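Local coordinates for protein shikimate 5-dehydrogenase AroE (5-dehydroshikimate reductase) (Mycobacterium tuberculosis, PDB 4P4G) that probably catalyses the NADP-dependent interconversion of 3-dehydroshikimate and shikimate on the chorismate pathway, and is seen here with shikimate bound, at residues A117-V122 against A184-V189; T142-V147 against V166-C171; P208-A213 against G231-G236. All blocks are in the same frame, centred on the assembly; numbering follows the deposited sequence.

Contact 1. Residues A117-V122 against A184-V189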
loop_
_atom_site.group_PDB
_atom_site.type_symbol
_atom_site.label_atom_id
_atom_site.label_comp_id
_atom_site.label_asym_id
_atom_site.label_seq_id
_atom_site.Cartn_x
_atom_site.Cartn_y
_atom_site.Cartn_z
ATOM N N ALA A 117 16.957 -8.083 2.625
ATOM C CA ALA A 117 17.667 -8.650 3.775
ATOM C C ALA A 117 18.623 -7.696 4.487
ATOM O O ALA A 117 19.230 -8.062 5.501
ATOM C CB ALA A 117 18.407 -9.912 3.360
ATOM N N GLY A 118 18.765 -6.484 3.961
ATOM C CA GLY A 118 19.758 -5.564 4.488
ATOM C C GLY A 118 19.169 -4.269 5.006
ATOM O O GLY A 118 18.187 -4.279 5.746
ATOM N N HIS A 119 19.786 -3.153 4.635
ATOM C CA HIS A 119 19.322 -1.848 5.087
ATOM C C HIS A 119 18.249 -1.346 4.141
ATOM O O HIS A 119 18.388 -1.477 2.920
ATOM C CB HIS A 119 20.488 -0.860 5.121
ATOM C CG HIS A 119 21.710 -1.396 5.799
ATOM N ND1 HIS A 119 21.767 -1.628 7.156
ATOM C CD2 HIS A 119 22.926 -1.738 5.311
ATOM C CE1 HIS A 119 22.960 -2.100 7.473
ATOM N NE2 HIS A 119 23.685 -2.171 6.372
ATOM N N ALA A 120 17.184 -0.765 4.690
ATOM C CA ALA A 120 16.077 -0.289 3.866
ATOM C C ALA A 120 15.731 1.151 4.201
ATOM O O ALA A 120 16.055 1.634 5.284
ATOM C CB ALA A 120 14.849 -1.167 4.052
ATOM N N LEU A 121 15.077 1.820 3.260
ATOM C CA LEU A 121 14.598 3.183 3.446
ATOM C C LEU A 121 13.110 3.200 3.143
ATOM O O LEU A 121 12.656 2.559 2.191
ATOM C CB LEU A 121 15.337 4.091 2.465
ATOM C CG LEU A 121 15.697 5.536 2.749
ATOM C CD1 LEU A 121 16.483 5.634 4.024
ATOM C CD2 LEU A 121 16.554 6.032 1.596
ATOM N N VAL A 122 12.340 3.928 3.948
ATOM C CA VAL A 122 10.917 4.104 3.679
ATOM C C VAL A 122 10.668 5.587 3.619
ATOM O O VAL A 122 11.036 6.310 4.539
ATOM C CB VAL A 122 10.034 3.497 4.798
ATOM C CG1 VAL A 122 8.583 4.002 4.699
ATOM C CG2 VAL A 122 10.091 1.969 4.758
ATOM N N ALA A 184 23.795 3.740 2.464
ATOM C CA ALA A 184 23.801 2.509 3.254
ATOM C C ALA A 184 22.712 1.524 2.821
ATOM O O ALA A 184 22.825 0.318 3.050
ATOM C CB ALA A 184 23.658 2.834 4.730
ATOM N N ALA A 185 21.664 2.039 2.188
ATOM C CA ALA A 185 20.460 1.253 1.947
ATOM C C ALA A 185 20.498 0.441 0.656
ATOM O O ALA A 185 21.132 0.834 -0.327
ATOM C CB ALA A 185 19.241 2.152 1.973
ATOM N N GLU A 186 19.796 -0.688 0.662
ATOM C CA GLU A 186 19.743 -1.564 -0.503
ATOM C C GLU A 186 18.373 -1.549 -1.166
ATOM O O GLU A 186 18.231 -1.966 -2.312
ATOM C CB GLU A 186 20.141 -2.981 -0.093
ATOM C CG GLU A 186 21.509 -3.024 0.581
ATOM C CD GLU A 186 21.662 -4.182 1.549
ATOM O OE1 GLU A 186 21.890 -3.916 2.754
ATOM O OE2 GLU A 186 21.548 -5.350 1.104
ATOM N N VAL A 187 17.373 -1.055 -0.445
ATOM C CA VAL A 187 16.018 -0.981 -0.971
ATOM C C VAL A 187 15.335 0.269 -0.455
ATOM O O VAL A 187 15.538 0.668 0.690
ATOM C CB VAL A 187 15.200 -2.262 -0.653
ATOM C CG1 VAL A 187 15.104 -2.490 0.831
ATOM C CG2 VAL A 187 13.825 -2.203 -1.274
ATOM N N LEU A 188 14.551 0.895 -1.323
ATOM C CA LEU A 188 13.781 2.081 -0.982
ATOM C C LEU A 188 12.310 1.825 -1.301
ATOM O O LEU A 188 11.968 1.451 -2.426
ATOM C CB LEU A 188 14.305 3.262 -1.807
ATOM C CG LEU A 188 13.547 4.579 -1.843
ATOM C CD1 LEU A 188 13.478 5.133 -0.454
ATOM C CD2 LEU A 188 14.245 5.567 -2.786
ATOM N N VAL A 189 11.435 2.001 -0.315
ATOM C CA VAL A 189 10.002 1.958 -0.580
ATOM C C VAL A 189 9.443 3.363 -0.443
ATOM O O VAL A 189 9.508 3.961 0.639
ATOM C CB VAL A 189 9.254 1.011 0.360
ATOM C CG1 VAL A 189 7.767 1.004 0.002
ATOM C CG2 VAL A 189 9.851 -0.408 0.294
#
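The carbonyl oxygen of L121 takes the amide of V189 at 2.8 Å, N to O, while the amide of L121 goes to the carbonyl of V187. L121 thus stitches itself to both neighbours of L188, its own partner in register, as parallel strands do. Further back, E186 N reaches H119 O at 2.8 Å in an almost straight bond (177° at the hydrogen). The glutamate also returns the favour with its side chain: with CG beside the backbone N (chi1 -56°) and the chain extended beyond it, OE1 comes round to H119 N at 2.9 Å. That amide meets the oxygen from above the carboxylate plane, 56° out of it. The same OE1 lies 3.2 Å from G118 CA, where the absence of a side chain leaves it room. CD2 of H119 sits 3.1 Å from A184 O. On one face of the sheet, CB of A120 and CG1 of V187 press together at 3.5 Å, closer than usual for two carbons. On the other, CD1 of L188 leans across to CB of L121, 3.6 Å away, and the two leucines cross obliquely. Helix 129-139 covers the A120 and V122 face; A181 and V182 of helix 178-184 meet L121 on the other. Strand 119-123 runs into a glycine-rich turn and then helix 129-139, consistent with the first strand of a Rossmann-type NADP-binding domain, here paired with the fourth strand of its parallel sheet.

Contact 2. Residues T142-V147 against V166-C171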
loop_
_atom_site.group_PDB
_atom_site.type_symbol
_atom_site.label_atom_id
_atom_site.label_comp_id
_atom_site.label_asym_id
_atom_site.label_seq_id
_atom_site.Cartn_x
_atom_site.Cartn_y
_atom_site.Cartn_z
ATOM N N THR A 142 17.454 -5.753 8.088
ATOM C CA THR A 142 18.154 -5.600 9.369
ATOM C C THR A 142 17.833 -4.262 10.035
ATOM O O THR A 142 17.832 -4.144 11.266
ATOM C CB THR A 142 19.683 -5.750 9.226
ATOM O OG1 THR A 142 20.181 -4.792 8.282
ATOM C CG2 THR A 142 20.061 -7.161 8.770
ATOM N N ASP A 143 17.552 -3.251 9.225
ATOM C CA ASP A 143 17.284 -1.931 9.767
ATOM C C ASP A 143 16.556 -1.080 8.749
ATOM O O ASP A 143 16.689 -1.288 7.540
ATOM C CB ASP A 143 18.579 -1.250 10.210
ATOM C CG ASP A 143 19.377 -0.733 9.054
ATOM O OD1 ASP A 143 20.010 -1.559 8.369
ATOM O OD2 ASP A 143 19.371 0.496 8.825
ATOM N N ILE A 144 15.752 -0.145 9.246
ATOM C CA ILE A 144 14.942 0.706 8.401
ATOM C C ILE A 144 15.168 2.157 8.784
ATOM O O ILE A 144 15.126 2.504 9.957
ATOM C CB ILE A 144 13.444 0.378 8.555
ATOM C CG1 ILE A 144 13.149 -1.017 7.979
ATOM C CG2 ILE A 144 12.579 1.471 7.890
ATOM C CD1 ILE A 144 11.777 -1.581 8.378
ATOM N N THR A 145 15.426 3.006 7.795
ATOM C CA THR A 145 15.450 4.446 8.048
ATOM C C THR A 145 14.163 5.046 7.476
ATOM O O THR A 145 13.827 4.818 6.314
ATOM C CB THR A 145 16.711 5.103 7.429
ATOM O OG1 THR A 145 17.895 4.566 8.044
ATOM C CG2 THR A 145 16.695 6.623 7.617
ATOM N N VAL A 146 13.417 5.777 8.305
ATOM C CA VAL A 146 12.188 6.439 7.869
ATOM C C VAL A 146 12.495 7.892 7.540
ATOM O O VAL A 146 13.022 8.624 8.374
ATOM C CB VAL A 146 11.118 6.394 8.971
ATOM C CG1 VAL A 146 9.890 7.238 8.582
ATOM C CG2 VAL A 146 10.714 4.958 9.249
ATOM N N VAL A 147 12.181 8.299 6.316
ATOM C CA VAL A 147 12.404 9.674 5.876
ATOM C C VAL A 147 11.036 10.287 5.614
ATOM O O VAL A 147 10.307 9.826 4.756
ATOM C CB VAL A 147 13.216 9.732 4.563
ATOM C CG1 VAL A 147 13.562 11.177 4.215
ATOM C CG2 VAL A 147 14.488 8.906 4.670
ATOM N N VAL A 166 13.016 -4.631 14.374
ATOM C CA VAL A 166 13.929 -4.019 13.413
ATOM C C VAL A 166 14.486 -2.704 13.954
ATOM O O VAL A 166 13.723 -1.870 14.439
ATOM C CB VAL A 166 13.223 -3.757 12.068
ATOM C CG1 VAL A 166 14.142 -3.022 11.117
ATOM C CG2 VAL A 166 12.780 -5.065 11.445
ATOM N N ALA A 167 15.802 -2.519 13.872
ATOM C CA ALA A 167 16.428 -1.248 14.258
ATOM C C ALA A 167 15.966 -0.158 13.306
ATOM O O ALA A 167 16.233 -0.213 12.100
ATOM C CB ALA A 167 17.952 -1.353 14.247
ATOM N N THR A 168 15.252 0.831 13.836
ATOM C CA THR A 168 14.635 1.845 12.984
ATOM C C THR A 168 15.042 3.233 13.476
ATOM O O THR A 168 15.245 3.428 14.674
ATOM C CB THR A 168 13.084 1.679 12.973
ATOM O OG1 THR A 168 12.748 0.325 12.640
ATOM C CG2 THR A 168 12.418 2.598 11.943
ATOM N N ARG A 169 15.201 4.188 12.557
ATOM C CA ARG A 169 15.497 5.564 12.952
ATOM C C ARG A 169 14.890 6.527 11.949
ATOM O O ARG A 169 14.479 6.127 10.852
ATOM C CB ARG A 169 17.005 5.805 13.059
ATOM C CG ARG A 169 17.672 5.945 11.693
ATOM C CD ARG A 169 19.190 5.851 11.771
ATOM N NE ARG A 169 19.743 5.510 10.460
ATOM C CZ ARG A 169 19.988 6.387 9.488
ATOM N NH1 ARG A 169 19.748 7.683 9.669
ATOM N NH2 ARG A 169 20.482 5.968 8.328
ATOM N N PHE A 170 14.814 7.794 12.348
ATOM C CA PHE A 170 14.255 8.848 11.509
ATOM C C PHE A 170 15.366 9.688 10.899
ATOM O O PHE A 170 16.358 9.982 11.564
ATOM C CB PHE A 170 13.340 9.743 12.353
ATOM C CG PHE A 170 13.004 11.060 11.709
ATOM C CD1 PHE A 170 12.257 11.103 10.540
ATOM C CD2 PHE A 170 13.408 12.252 12.286
ATOM C CE1 PHE A 170 11.931 12.313 9.943
ATOM C CE2 PHE A 170 13.090 13.474 11.697
ATOM C CZ PHE A 170 12.347 13.501 10.526
ATOM N N CYS A 171 15.186 10.063 9.632
ATOM C CA CYS A 171 16.087 10.980 8.941
ATOM C C CYS A 171 15.259 12.052 8.242
ATOM O O CYS A 171 14.381 11.737 7.441
ATOM C CB CYS A 171 16.924 10.217 7.909
ATOM S SG CYS A 171 18.049 11.250 6.927
#
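V166 enters first, laying CG1 against the backbone of D143 and against the I144 side chain, whose CG1 is 3.9 Å from it; the two side chains cross at about a right angle. A167 follows with its carbonyl, which accepts I144 N at 2.9 Å and also lies close to D143 CA. T168 turns back on its own strand: OG1 is beside the backbone N (chi1 -52°) and bonds to V166 O at 3.0 Å, coming from well above that carbonyl's plane. This leaves the methyl, CG2, to rest over I144 O and touch CG2 of V146. R169 pairs with the facing strand at both backbone polar atoms: its N donates to I144 O and its O accepts V146 N, the latter pair 2.8 Å apart. Its side chain, extended from CG to NE, crosses T145 and brings a guanidinium face over the threonine OG1. That OG1 is 3.0 Å from NH2 of R169, but the angle is too poor for a hydrogen bond, so this is a close polar packing contact; CG2 of T145 lies over the same group, offset toward its rim. F170 brings CD1 within 3.4 Å of V146 O, obliquely to the ring. C171 donates its N to that same carbonyl and lays CB against CG2 of T145, 3.6 Å off. Strand 143-148, helix 151-163 and strand 167-172 form a beta-alpha-beta unit: the helix covers V146 and F170, helix 129-139 covers I144 and V166, helix 178-184 lies against V147 and R169, and strand 119-123 flanks strand 143-148.

Contact 3. Residues P208-A213 against G231-G236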
loop_
_atom_site.group_PDB
_atom_site.type_symbol
_atom_site.label_atom_id
_atom_site.label_comp_id
_atom_site.label_asym_id
_atom_site.label_seq_id
_atom_site.Cartn_x
_atom_site.Cartn_y
_atom_site.Cartn_z
ATOM N N PRO A 208 19.731 0.798 -4.910
ATOM C CA PRO A 208 19.780 -0.377 -5.791
ATOM C C PRO A 208 18.406 -0.890 -6.237
ATOM O O PRO A 208 18.282 -1.432 -7.345
ATOM C CB PRO A 208 20.472 -1.434 -4.917
ATOM C CG PRO A 208 21.280 -0.634 -3.926
ATOM C CD PRO A 208 20.434 0.563 -3.634
ATOM N N VAL A 209 17.399 -0.761 -5.374
ATOM C CA VAL A 209 16.046 -1.238 -5.669
ATOM C C VAL A 209 15.039 -0.210 -5.177
ATOM O O VAL A 209 15.145 0.276 -4.041
ATOM C CB VAL A 209 15.735 -2.574 -4.956
ATOM C CG1 VAL A 209 14.330 -3.078 -5.318
ATOM C CG2 VAL A 209 16.763 -3.632 -5.280
ATOM N N LEU A 210 14.067 0.121 -6.026
ATOM C CA LEU A 210 12.999 1.054 -5.682
ATOM C C LEU A 210 11.653 0.384 -5.852
ATOM O O LEU A 210 11.347 -0.148 -6.929
ATOM C CB LEU A 210 13.023 2.270 -6.613
ATOM C CG LEU A 210 11.721 3.091 -6.679
ATOM C CD1 LEU A 210 11.461 3.843 -5.367
ATOM C CD2 LEU A 210 11.736 4.065 -7.866
ATOM N N LEU A 211 10.844 0.409 -4.799
ATOM C CA LEU A 211 9.436 0.071 -4.946
ATOM C C LEU A 211 8.671 1.368 -4.793
ATOM O O LEU A 211 8.736 2.001 -3.747
ATOM C CB LEU A 211 9.008 -0.946 -3.871
ATOM C CG LEU A 211 7.507 -1.240 -3.780
ATOM C CD1 LEU A 211 6.955 -1.771 -5.116
ATOM C CD2 LEU A 211 7.217 -2.223 -2.656
ATOM N N ASP A 212 7.971 1.804 -5.845
ATOM C CA ASP A 212 7.207 3.046 -5.754
ATOM C C ASP A 212 5.737 2.698 -5.629
ATOM O O ASP A 212 5.207 1.951 -6.446
ATOM C CB ASP A 212 7.456 3.925 -6.996
ATOM C CG ASP A 212 7.103 5.393 -6.768
ATOM O OD1 ASP A 212 6.208 5.670 -5.938
ATOM O OD2 ASP A 212 7.719 6.272 -7.425
ATOM N N ALA A 213 5.072 3.215 -4.601
ATOM C CA ALA A 213 3.645 2.932 -4.426
ATOM C C ALA A 213 2.781 3.557 -5.517
ATOM O O ALA A 213 1.666 3.099 -5.788
ATOM C CB ALA A 213 3.180 3.378 -3.052
ATOM N N GLY A 231 19.425 1.280 -11.180
ATOM C CA GLY A 231 18.688 0.590 -10.135
ATOM C C GLY A 231 17.495 -0.171 -10.669
ATOM O O GLY A 231 17.036 0.097 -11.780
ATOM N N ARG A 232 17.001 -1.128 -9.888
ATOM C CA ARG A 232 15.785 -1.855 -10.237
ATOM C C ARG A 232 14.535 -1.077 -9.875
ATOM O O ARG A 232 14.359 -0.677 -8.726
ATOM C CB ARG A 232 15.734 -3.212 -9.543
ATOM C CG ARG A 232 14.437 -3.935 -9.851
ATOM C CD ARG A 232 14.345 -5.308 -9.238
ATOM N NE ARG A 232 13.133 -5.970 -9.716
ATOM C CZ ARG A 232 12.510 -6.949 -9.074
ATOM N NH1 ARG A 232 12.977 -7.388 -7.915
ATOM N NH2 ARG A 232 11.415 -7.481 -9.596
ATOM N N VAL A 233 13.652 -0.877 -10.850
ATOM C CA VAL A 233 12.415 -0.130 -10.605
ATOM C C VAL A 233 11.204 -1.055 -10.584
ATOM O O VAL A 233 10.954 -1.793 -11.551
ATOM C CB VAL A 233 12.200 0.959 -11.665
ATOM C CG1 VAL A 233 10.836 1.614 -11.481
ATOM C CG2 VAL A 233 13.314 2.009 -11.584
ATOM N N ILE A 234 10.445 -1.000 -9.490
ATOM C CA ILE A 234 9.210 -1.774 -9.360
ATOM C C ILE A 234 8.050 -0.797 -9.186
ATOM O O ILE A 234 8.018 -0.009 -8.234
ATOM C CB ILE A 234 9.279 -2.743 -8.160
ATOM C CG1 ILE A 234 10.548 -3.593 -8.231
ATOM C CG2 ILE A 234 8.033 -3.623 -8.100
ATOM C CD1 ILE A 234 10.900 -4.282 -6.931
ATOM N N SER A 235 7.102 -0.830 -10.115
ATOM C CA SER A 235 6.026 0.157 -10.102
ATOM C C SER A 235 4.940 -0.194 -9.096
ATOM O O SER A 235 4.870 -1.328 -8.593
ATOM C CB SER A 235 5.404 0.301 -11.483
ATOM O OG SER A 235 4.351 -0.612 -11.655
ATOM N N GLY A 236 4.082 0.782 -8.817
ATOM C CA GLY A 236 2.963 0.607 -7.906
ATOM C C GLY A 236 1.973 -0.443 -8.367
ATOM O O GLY A 236 1.164 -0.941 -7.576
HETATM O O HOH W 1 0.291 0.725 -5.296
#
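Strands 209-212 and 232-234 run parallel, 15° apart in direction with axes 4.8 Å at closest approach, and alternate backbone bonds lace P208, L210 and D212 to R232 and I234. They are the two ends of a beta-alpha-beta unit whose connection is helix 221-229, at one edge of the parallel Rossmann-like sheet. The bond from D212 N to I234 O is 3.0 Å long and nearly straight. I234 carries most of the apolar contact on one face. Its CD1 reaches CG1 of V209 at 4.0 Å, and CG2 meets CD1 of L211 at 3.7 Å, both pairs crossing at an angle. With CG1 beside the backbone N (chi1 -52°), the ethyl arm also lies over the guanidinium of R232, CD1 standing 3.7 Å above the centre of its plane. L113 of helix 105-113 packs on V209, L211 and I234. The other face carries L210 and V233, which lie against helix 221-229 and barely touch each other. At the end of its strand, D212 accepts I214 N on OD1, and its OD2 is hydrogen-bonded to T220 OG1, while S235 caps helix 236-252 through OG to L237 N. The side chain of A213 is about 7 Å from the bound shikimate. Beyond the ends of the two strands, a water donates to A213 O at 2.8 Å and to G236 O at 3.0 Å.

How the contacts relate
All three contacts belong to one parallel sheet. Contact 1 pairs its two central strands; contact 2 adds the edge strand 167-172 on one side, and contact 3 the edge strand 232-234 on the other. Contact 1 is mostly buried, with exposed residues such as E186 at its start; contacts 2 and 3 are only partly buried. Strand 119-123 of contact 1 lies next to strand 143-148 of contact 2, with G118 O close to T142 N; L188 joins contact 1 to contact 3 by backbone bonds to V209 and L211. The exposed arginines differ too: R169 packs on a threonine, R232 on an isoleucine. Contact 3 approaches the bound shikimate most closely; contacts 2 and 3 do not touch.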